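Local coordinates for protein superoxide dismutase [Fe] (Sulfolobus solfataricus, PDB 1WB7) that disproportionates superoxide radicals to hydrogen peroxide and dioxygen, using one iron ion per subunit of a homotetramer, at residues A[186-189]-A[190-194]. The protein carries 1 engineered substitution. Sequence-based numbering, arbitrary orientation.
Sequences DYVN and AWWNV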
# COMPACT_ATOMS: atom_id res chain seq x y z
N ASP A 186 -3.91 5.87 -24.66
CA ASP A 186 -3.78 6.84 -25.74
C ASP A 186 -3.04 8.07 -25.23
O ASP A 186 -2.26 8.70 -25.95
CB ASP A 186 -5.15 7.25 -26.28
CG ASP A 186 -5.85 6.11 -27.00
OD1 ASP A 186 -5.15 5.26 -27.60
OD2 ASP A 186 -7.10 6.06 -27.00
N TYR A 187 -3.30 8.42 -23.97
CA TYR A 187 -2.64 9.55 -23.32
C TYR A 187 -1.15 9.24 -23.21
O TYR A 187 -0.30 10.09 -23.45
CB TYR A 187 -3.25 9.76 -21.93
CG TYR A 187 -2.32 10.42 -20.92
CD1 TYR A 187 -1.96 11.76 -21.05
CD2 TYR A 187 -1.83 9.70 -19.84
CE1 TYR A 187 -1.13 12.37 -20.11
CE2 TYR A 187 -0.99 10.30 -18.89
CZ TYR A 187 -0.65 11.64 -19.03
OH TYR A 187 0.17 12.23 -18.10
N VAL A 188 -0.83 8.00 -22.83
CA VAL A 188 0.56 7.59 -22.70
C VAL A 188 1.27 7.73 -24.04
O VAL A 188 2.40 8.22 -24.10
CB VAL A 188 0.67 6.13 -22.19
CG1 VAL A 188 2.13 5.69 -22.17
CG2 VAL A 188 0.08 6.02 -20.80
N ASN A 189 0.62 7.31 -25.13
CA ASN A 189 1.24 7.41 -26.45
C ASN A 189 1.47 8.87 -26.83
O ASN A 189 2.52 9.22 -27.36
CB ASN A 189 0.37 6.76 -27.54
CG ASN A 189 0.33 5.24 -27.44
OD1 ASN A 189 1.34 4.60 -27.11
ND2 ASN A 189 -0.82 4.66 -27.76
N ALA A 190 0.48 9.71 -26.56
CA ALA A 190 0.58 11.13 -26.89
C ALA A 190 1.66 11.85 -26.09
O ALA A 190 2.32 12.76 -26.59
CB ALA A 190 -0.77 11.81 -26.66
N TRP A 191 1.83 11.43 -24.84
CA TRP A 191 2.81 12.02 -23.95
C TRP A 191 4.24 12.03 -24.49
O TRP A 191 4.99 12.98 -24.26
CB TRP A 191 2.75 11.30 -22.60
CG TRP A 191 3.86 11.64 -21.66
CD1 TRP A 191 3.99 12.77 -20.91
CD2 TRP A 191 4.98 10.81 -21.35
NE1 TRP A 191 5.12 12.69 -20.14
CE2 TRP A 191 5.75 11.50 -20.39
CE3 TRP A 191 5.41 9.55 -21.78
CZ2 TRP A 191 6.93 10.97 -19.85
CZ3 TRP A 191 6.58 9.02 -21.25
CH2 TRP A 191 7.32 9.73 -20.30
N TRP A 192 4.64 10.97 -25.19
CA TRP A 192 5.99 10.91 -25.74
C TRP A 192 6.34 12.13 -26.58
O TRP A 192 7.50 12.53 -26.68
CB TRP A 192 6.17 9.65 -26.60
CG TRP A 192 6.18 8.37 -25.80
CD1 TRP A 192 5.18 7.45 -25.71
CD2 TRP A 192 7.24 7.91 -24.96
NE1 TRP A 192 5.56 6.43 -24.86
CE2 TRP A 192 6.81 6.69 -24.38
CE3 TRP A 192 8.51 8.41 -24.62
CZ2 TRP A 192 7.61 5.96 -23.49
CZ3 TRP A 192 9.30 7.68 -23.74
CH2 TRP A 192 8.85 6.47 -23.19
N ASN A 193 5.32 12.74 -27.17
CA ASN A 193 5.50 13.90 -28.02
C ASN A 193 5.88 15.19 -27.30
O ASN A 193 6.27 16.17 -27.94
CB ASN A 193 4.24 14.13 -28.85
CG ASN A 193 3.96 12.98 -29.80
OD1 ASN A 193 4.73 12.73 -30.73
ND2 ASN A 193 2.87 12.26 -29.56
N VAL A 194 5.77 15.21 -25.97
CA VAL A 194 6.13 16.41 -25.23
C VAL A 194 7.19 16.18 -24.16
O VAL A 194 7.42 17.05 -23.32
CB VAL A 194 4.88 17.06 -24.57
CG1 VAL A 194 3.92 17.53 -25.64
CG2 VAL A 194 4.19 16.07 -23.64
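Trp192 sets the pyrrole side of its indole beside the carbonyls of Val188 and Asn189 on helix 184-191, where CD1 comes within 3.3 Å of Val188 O, approached obliquely, while Asn189 O lies at the ring edge, in its plane. Its CG sits anti to the carbonyl carbon (chi1 -70°), which holds the ring back beside the turn that precedes it. Trp191 has CG anti to the backbone N instead (chi1 169°), yet CZ3 of its six-membered ring ends 3.7 Å above the Trp192 ring plane, offset toward the rim. Along the backbone, Ala190 N bonds Asp186 O and Trp191 N bonds Tyr187 O. Trp192 N to Asn189 O, at 3.5 Å, is weak. Ala190 O accepts both Asn193 N and Asn193 ND2 from the same face of its plane. Trp192 NE1 hydrogen-bonds Thr124 OG1, and its ring makes a cation-pi contact with Lys120. An alanine in place of Trp192 would probably leave Thr124 and Lys120 without these partners and Trp191 CZ3 without the ring face it lies against. In this C-terminal domain of the iron/manganese superoxide dismutases, Trp192 packs on helix 116-128, also touching Phe119, whereas Tyr187, Val188 and Trp191 pack on strand 165-170, with Tyr187 OH hydrogen-bonded to the backbone O of the iron ligand Asp170.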